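Local coordinates for protein exopolyphosphatase (Aquifex aeolicus, PDB 1T6C) that binds calcium and, as an actin-like Ppx/GppA family member, probably hydrolyses phosphoanhydride bonds of polyphosphate or guanosine pentaphosphate, at residues 18-22 with 46-50; 86-91 with 113-119. One frame throughout, in Å; residues are numbered along the deposited sequence.

Contact 1. Residues 18-22 with 46-50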
ATOM      1  N   ASP A  18       2.975  10.171  -5.426  1.00 11.63           N
ATOM      2  CA  ASP A  18       2.184   9.035  -5.877  1.00 12.78           C
ATOM      3  C   ASP A  18       0.778   9.500  -6.241  1.00 12.34           C
ATOM      4  O   ASP A  18       0.088  10.094  -5.435  1.00 13.40           O
ATOM      5  CB  ASP A  18       2.217   7.852  -4.923  0.70 13.57           C
ATOM      6  CG  ASP A  18       1.601   8.120  -3.648  0.70 18.44           C
ATOM      7  OD1 ASP A  18       2.152   8.976  -2.903  0.70 23.51           O
ATOM      8  OD2 ASP A  18       0.569   7.504  -3.272  0.70 23.85           O
ATOM      9  N   ILE A  19       0.412   9.225  -7.476  1.00 12.49           N
ATOM     10  CA  ILE A  19      -0.878   9.587  -8.026  1.00 13.54           C
ATOM     11  C   ILE A  19      -1.670   8.299  -8.136  1.00 14.35           C
ATOM     12  O   ILE A  19      -1.330   7.420  -8.921  1.00 14.93           O
ATOM     13  CB  ILE A  19      -0.688  10.227  -9.425  1.00 14.10           C
ATOM     14  CG1 ILE A  19       0.140  11.515  -9.338  1.00 16.23           C
ATOM     15  CG2 ILE A  19      -2.049  10.440 -10.099  1.00 15.71           C
ATOM     16  CD1 ILE A  19       0.469  12.099 -10.678  1.00 19.12           C
ATOM     17  N   GLY A  20      -2.744   8.204  -7.370  1.00 15.36           N
ATOM     18  CA  GLY A  20      -3.657   7.084  -7.456  1.00 16.26           C
ATOM     19  C   GLY A  20      -5.024   7.513  -7.937  1.00 15.97           C
ATOM     20  O   GLY A  20      -5.221   8.662  -8.287  1.00 16.44           O
ATOM     21  N   SER A  21      -5.958   6.566  -7.921  1.00 18.07           N
ATOM     22  CA  SER A  21      -7.328   6.821  -8.375  1.00 19.18           C
ATOM     23  C   SER A  21      -8.115   7.663  -7.371  1.00 19.47           C
ATOM     24  O   SER A  21      -9.162   8.209  -7.733  1.00 19.91           O
ATOM     25  CB  SER A  21      -8.067   5.515  -8.712  0.66 19.93           C
ATOM     26  OG  SER A  21      -8.030   4.617  -7.637  0.66 20.97           O
ATOM     27  N   TYR A  22      -7.629   7.776  -6.135  1.00 19.63           N
ATOM     28  CA  TYR A  22      -8.329   8.527  -5.089  1.00 20.24           C
ATOM     29  C   TYR A  22      -7.560   9.753  -4.625  1.00 18.91           C
ATOM     30  O   TYR A  22      -8.087  10.843  -4.569  1.00 18.76           O
ATOM     31  CB  TYR A  22      -8.588   7.592  -3.912  1.00 21.10           C
ATOM     32  CG  TYR A  22      -9.498   8.148  -2.840  1.00 26.54           C
ATOM     33  CD1 TYR A  22     -10.819   8.475  -3.123  1.00 30.63           C
ATOM     34  CD2 TYR A  22      -9.050   8.295  -1.529  1.00 31.82           C
ATOM     35  CE1 TYR A  22     -11.657   8.958  -2.133  1.00 32.00           C
ATOM     36  CE2 TYR A  22      -9.881   8.783  -0.542  1.00 34.00           C
ATOM     37  CZ  TYR A  22     -11.179   9.113  -0.854  1.00 34.28           C
ATOM     38  OH  TYR A  22     -12.009   9.597   0.139  1.00 38.66           O
ATOM     39  N   THR A  46      -8.311  13.717  -5.100  1.00 18.85           N
ATOM     40  CA  THR A  46      -8.783  14.258  -6.371  1.00 19.04           C
ATOM     41  C   THR A  46      -9.641  13.305  -7.200  1.00 19.10           C
ATOM     42  O   THR A  46     -10.115  13.686  -8.245  1.00 19.67           O
ATOM     43  CB  THR A  46      -7.620  14.765  -7.249  1.00 19.01           C
ATOM     44  OG1 THR A  46      -6.818  13.668  -7.697  1.00 18.97           O
ATOM     45  CG2 THR A  46      -6.687  15.705  -6.469  1.00 18.88           C
ATOM     46  N   SER A  47      -9.795  12.074  -6.742  1.00 20.14           N
ATOM     47  CA  SER A  47     -10.682  11.093  -7.342  1.00 21.08           C
ATOM     48  C   SER A  47     -10.497  10.970  -8.844  1.00 22.25           C
ATOM     49  O   SER A  47     -11.469  11.043  -9.605  1.00 22.26           O
ATOM     50  CB  SER A  47     -12.144  11.414  -6.989  1.00 21.20           C
ATOM     51  OG  SER A  47     -12.277  11.590  -5.587  1.00 23.70           O
ATOM     52  N   LEU A  48      -9.254  10.760  -9.285  1.00 21.79           N
ATOM     53  CA  LEU A  48      -8.988  10.591 -10.719  1.00 23.05           C
ATOM     54  C   LEU A  48      -9.694   9.381 -11.348  1.00 23.40           C
ATOM     55  O   LEU A  48      -9.921   9.353 -12.550  1.00 24.52           O
ATOM     56  CB  LEU A  48      -7.478  10.457 -10.992  1.00 23.10           C
ATOM     57  CG  LEU A  48      -6.708  11.705 -11.370  1.00 25.08           C
ATOM     58  CD1 LEU A  48      -5.231  11.301 -11.521  1.00 25.35           C
ATOM     59  CD2 LEU A  48      -7.172  12.394 -12.659  1.00 21.86           C
ATOM     60  N   GLY A  49      -9.999   8.373 -10.555  1.00 24.11           N
ATOM     61  CA  GLY A  49     -10.696   7.198 -11.043  1.00 26.17           C
ATOM     62  C   GLY A  49     -12.174   7.417 -11.313  1.00 27.55           C
ATOM     63  O   GLY A  49     -12.857   6.488 -11.761  1.00 28.73           O
ATOM     64  N   THR A  50     -12.682   8.621 -11.050  1.00 28.26           N
ATOM     65  CA  THR A  50     -14.100   8.911 -11.236  1.00 29.19           C
ATOM     66  C   THR A  50     -14.525   8.616 -12.659  1.00 30.33           C
ATOM     67  O   THR A  50     -14.000   9.199 -13.612  1.00 29.90           O
ATOM     68  CB  THR A  50     -14.411  10.377 -10.899  1.00 29.02           C
ATOM     69  OG1 THR A  50     -14.065  10.634  -9.534  1.00 27.77           O
ATOM     70  CG2 THR A  50     -15.928  10.635 -10.939  1.00 30.17           C
TER
HETATM   71  O   HOH W   1      -6.926  10.731  -7.602  1.00 18.05           O
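The turn that follows the first strand of the actin-like fold, where members of this superfamily carry their phosphate-binding hairpin, meets the loop leaving the third strand: Ser21 and Tyr22 offer carbonyls to the amides of Thr46, Ser47 and Gly49. Tyr22 O takes two of these donors. Thr46 N reaches it at 2.9 Å along a bent bond, 132° at the hydrogen, whereas Ser47 N approaches from above the carbonyl plane on a much straighter path. Ser21 O is gripped more regularly: Gly49 N lies in its carbonyl plane on a lone pair, 2.9 Å away, with 171° at the hydrogen. Leu48 N is almost as near this oxygen but badly angled, and instead donates to a water wedged between the segments. That water also donates to Gly20 O at 2.8 Å and is linked to Thr46 OG1, whose other partner is Thr66 OG1. Ser47 to Thr50 form a type I beta turn, in which Ser47 O accepts both Thr50 N and, at 2.6 Å, Thr50 OG1. Gly49 CA lies 3.9 Å from Ser21 CB, a close approach of two segments that are nearly at right angles. Below the polar layer, Leu48 CD1 rests on Ile19 CG2 at 3.6 Å, the branch that stands anti to the Ile19 backbone N (chi1 of CG1 -62°). Ser47 OG lies oblique to the Tyr22 ring. The side chain of Ser21 is about 12 Å from the bound calcium ion. Helix 60-79 covers the buried side, with Leu70 against Ile19, Val69 against Thr46 and Thr66 against Leu48; its Arg62 also bonds Thr46 O, while Val24 of strand 23-32 packs on both Ile19 and Thr46.

Contact 2. Residues 86-91 with 113-119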
ATOM      1  N   LYS A  86      10.884  11.774  -7.530  1.00 10.58           N
ATOM      2  CA  LYS A  86      10.368  10.712  -8.380  1.00  9.94           C
ATOM      3  C   LYS A  86       8.850  10.700  -8.216  1.00 10.09           C
ATOM      4  O   LYS A  86       8.333  10.644  -7.096  1.00 11.02           O
ATOM      5  CB  LYS A  86      10.948   9.349  -8.022  1.00 10.93           C
ATOM      6  CG  LYS A  86      10.384   8.172  -8.769  1.00 13.28           C
ATOM      7  CD  LYS A  86      10.795   8.178 -10.223  1.00 15.87           C
ATOM      8  CE  LYS A  86      10.025   7.180 -11.037  1.00 17.38           C
ATOM      9  NZ  LYS A  86      10.629   7.063 -12.405  1.00 18.85           N
ATOM     10  N   ALA A  87       8.152  10.815  -9.320  1.00  9.86           N
ATOM     11  CA  ALA A  87       6.679  10.803  -9.312  1.00  9.40           C
ATOM     12  C   ALA A  87       6.168   9.607 -10.085  1.00  9.81           C
ATOM     13  O   ALA A  87       6.664   9.291 -11.189  1.00 10.18           O
ATOM     14  CB  ALA A  87       6.160  12.053  -9.901  1.00 10.03           C
ATOM     15  N   VAL A  88       5.191   8.920  -9.498  1.00 10.14           N
ATOM     16  CA  VAL A  88       4.632   7.707 -10.092  1.00 10.32           C
ATOM     17  C   VAL A  88       3.118   7.778 -10.113  1.00 11.61           C
ATOM     18  O   VAL A  88       2.512   8.469  -9.286  1.00 11.62           O
ATOM     19  CB  VAL A  88       5.107   6.400  -9.374  1.00 10.67           C
ATOM     20  CG1 VAL A  88       6.609   6.239  -9.392  1.00 11.75           C
ATOM     21  CG2 VAL A  88       4.600   6.335  -7.946  1.00 12.70           C
ATOM     22  N   ALA A  89       2.533   7.036 -11.032  1.00 11.56           N
ATOM     23  CA  ALA A  89       1.086   6.859 -11.093  1.00 12.59           C
ATOM     24  C   ALA A  89       0.800   5.364 -11.143  1.00 14.31           C
ATOM     25  O   ALA A  89       1.565   4.619 -11.730  1.00 14.37           O
ATOM     26  CB  ALA A  89       0.515   7.571 -12.281  1.00 12.29           C
ATOM     27  N   THR A  90      -0.334   4.971 -10.583  1.00 17.40           N
ATOM     28  CA  THR A  90      -0.752   3.568 -10.529  1.00 19.45           C
ATOM     29  C   THR A  90      -1.387   3.105 -11.818  1.00 19.86           C
ATOM     30  O   THR A  90      -1.899   3.932 -12.614  1.00 18.32           O
ATOM     31  CB  THR A  90      -1.840   3.375  -9.445  1.00 20.41           C
ATOM     32  OG1 THR A  90      -3.024   4.111  -9.815  1.00 25.63           O
ATOM     33  CG2 THR A  90      -1.461   3.885  -8.155  1.00 21.62           C
ATOM     34  N   GLU A  91      -1.433   1.782 -11.976  1.00 21.97           N
ATOM     35  CA  GLU A  91      -1.986   1.141 -13.183  1.00 24.94           C
ATOM     36  C   GLU A  91      -3.484   1.470 -13.361  1.00 25.96           C
ATOM     37  O   GLU A  91      -3.970   1.407 -14.469  1.00 28.88           O
ATOM     38  CB  GLU A  91      -1.791  -0.384 -13.146  0.50 25.51           C
ATOM     39  CG  GLU A  91      -1.718  -1.044 -14.531  0.50 26.27           C
ATOM     40  CD  GLU A  91      -2.669  -2.210 -14.684  0.50 27.89           C
ATOM     41  OE1 GLU A  91      -2.532  -3.181 -13.910  0.50 31.37           O
ATOM     42  OE2 GLU A  91      -3.536  -2.167 -15.584  0.50 27.86           O
ATOM     43  N   VAL A 113       7.918  14.797 -14.771  1.00 13.05           N
ATOM     44  CA  VAL A 113       7.583  13.502 -15.372  1.00 13.20           C
ATOM     45  C   VAL A 113       6.958  12.591 -14.317  1.00 13.40           C
ATOM     46  O   VAL A 113       7.503  12.452 -13.234  1.00 15.10           O
ATOM     47  CB  VAL A 113       8.823  12.812 -16.003  1.00 14.17           C
ATOM     48  CG1 VAL A 113       8.484  11.455 -16.525  1.00 14.82           C
ATOM     49  CG2 VAL A 113       9.351  13.673 -17.142  1.00 15.78           C
ATOM     50  N   VAL A 114       5.801  12.028 -14.646  1.00 12.97           N
ATOM     51  CA  VAL A 114       5.133  11.027 -13.812  1.00 13.07           C
ATOM     52  C   VAL A 114       5.234   9.699 -14.576  1.00 13.69           C
ATOM     53  O   VAL A 114       4.824   9.605 -15.728  1.00 14.66           O
ATOM     54  CB  VAL A 114       3.656  11.365 -13.598  1.00 13.74           C
ATOM     55  CG1 VAL A 114       2.965  10.235 -12.782  1.00 14.21           C
ATOM     56  CG2 VAL A 114       3.494  12.705 -12.906  1.00 14.20           C
ATOM     57  N   GLU A 115       5.862   8.707 -13.953  1.00 12.63           N
ATOM     58  CA  GLU A 115       5.983   7.386 -14.528  1.00 13.48           C
ATOM     59  C   GLU A 115       4.813   6.519 -14.102  1.00 13.93           C
ATOM     60  O   GLU A 115       4.561   6.376 -12.929  1.00 12.47           O
ATOM     61  CB  GLU A 115       7.265   6.715 -14.066  1.00 13.44           C
ATOM     62  CG  GLU A 115       7.443   5.389 -14.785  1.00 15.85           C
ATOM     63  CD  GLU A 115       8.619   4.587 -14.294  1.00 19.43           C
ATOM     64  OE1 GLU A 115       9.277   4.966 -13.286  1.00 22.57           O
ATOM     65  OE2 GLU A 115       8.852   3.530 -14.926  1.00 21.12           O
ATOM     66  N   VAL A 116       4.100   5.952 -15.076  1.00 14.85           N
ATOM     67  CA  VAL A 116       3.082   4.944 -14.805  1.00 15.06           C
ATOM     68  C   VAL A 116       3.795   3.644 -14.508  1.00 13.86           C
ATOM     69  O   VAL A 116       4.578   3.154 -15.308  1.00 15.28           O
ATOM     70  CB  VAL A 116       2.090   4.769 -15.978  1.00 17.07           C
ATOM     71  CG1 VAL A 116       1.086   3.692 -15.664  1.00 17.20           C
ATOM     72  CG2 VAL A 116       1.397   6.051 -16.241  1.00 18.89           C
ATOM     73  N   ILE A 117       3.585   3.120 -13.310  1.00 12.40           N
ATOM     74  CA  ILE A 117       4.253   1.906 -12.893  1.00 12.49           C
ATOM     75  C   ILE A 117       3.253   0.760 -12.712  1.00 11.78           C
ATOM     76  O   ILE A 117       2.052   0.982 -12.475  1.00 12.11           O
ATOM     77  CB  ILE A 117       5.102   2.092 -11.618  1.00 11.84           C
ATOM     78  CG1 ILE A 117       4.243   2.500 -10.420  1.00 12.04           C
ATOM     79  CG2 ILE A 117       6.213   3.137 -11.861  1.00 12.89           C
ATOM     80  CD1 ILE A 117       5.030   2.474  -9.083  1.00 10.89           C
ATOM     81  N   THR A 118       3.754  -0.465 -12.879  1.00 11.43           N
ATOM     82  CA  THR A 118       2.939  -1.658 -12.716  1.00 11.38           C
ATOM     83  C   THR A 118       2.780  -1.992 -11.227  1.00 11.62           C
ATOM     84  O   THR A 118       3.544  -1.500 -10.412  1.00 10.45           O
ATOM     85  CB  THR A 118       3.579  -2.842 -13.381  1.00 12.29           C
ATOM     86  OG1 THR A 118       4.866  -3.073 -12.781  1.00 11.46           O
ATOM     87  CG2 THR A 118       3.846  -2.574 -14.849  1.00 13.23           C
ATOM     88  N   PRO A 119       1.789  -2.805 -10.884  1.00 12.45           N
ATOM     89  CA  PRO A 119       1.633  -3.286  -9.505  1.00 12.63           C
ATOM     90  C   PRO A 119       2.863  -4.036  -9.040  1.00 12.00           C
ATOM     91  O   PRO A 119       3.269  -3.947  -7.887  1.00 12.88           O
ATOM     92  CB  PRO A 119       0.375  -4.166  -9.595  1.00 13.70           C
ATOM     93  CG  PRO A 119      -0.351  -3.599 -10.745  1.00 15.49           C
ATOM     94  CD  PRO A 119       0.681  -3.276 -11.732  1.00 11.96           C
TER
HETATM   95  O   HOH W   2       9.475  11.363 -11.843  1.00 15.73           O
HETATM   96  O   HOH W   3       0.333   0.150 -10.463  1.00 17.01           O
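Ala89 CB lies 3.7 Å from Val114 CG1 at the apolar centre of the parallel pair of a beta-alpha-beta crossover, at the edge of the mixed sheet in this actin-like domain. Val114 spreads its two methyls along the neighbouring strand: CG1, anti to the backbone N (chi1 177°), serves Ala89, and CG2 faces Ala87 CB. On the face that carries Val88, Ile117 brings CD1 to within 3.9 Å of Val88 CB, and the two side chains pass at a slant. Helix 99-109 covers Val114 through Leu103 and Val106, while Tyr125 of helix 119-133 and Leu300 touch Ile117. Three backbone bonds join the strands: Glu115 N to Ala87 O, Ala89 N to Glu115 O at 2.9 Å, and Ile117 N to Ala89 O, the last nearly in line with the carbonyl bond. Beyond the ladder, one water spans Ala87 N and Val113 O, and another spans Glu91 N and Ile117 O where the strands part toward helices with Thr90 and Thr118 at their N-cap positions; Thr118 OG1 caps Gln121 N. Glu91 OE1 touches Pro119 CG and CD, whereas its OE2 pairs with Arg94; the Pro119 side chain is about 6 Å from the bound calcium ion. At the other polar edge, the Lys86 chain bends at chi2 (70°) and NZ reaches Glu115 OE1 at 2.6 Å, a salt bridge meeting the anti side of that oxygen, 31° out of the carboxylate plane.

How the contacts relate
From the N terminus the chain runs along strand 12-19 into contact 1, goes through strands 23-32 and 35-45, and returns at 46-50 to close a loop that is nearly all strand. Helix 60-79 then leads to strand 84-89, where contact 2 opens; its largely helical loop closes at 113-119. The two loops follow in series, neither enclosing the other. Strands 12-19 and 84-89 are sheet neighbours and join the contacts directly: Ile19 N probably bonds Val88 O at 2.9 Å, Ile19 O probably accepts Thr90 N, and Ile19 CD1 packs on Val114 CG1. Contact 1 thus joins the end of strand 12-19 to the loop after strand 35-45, and contact 2 adds edge strand 114-116 to strand 84-89.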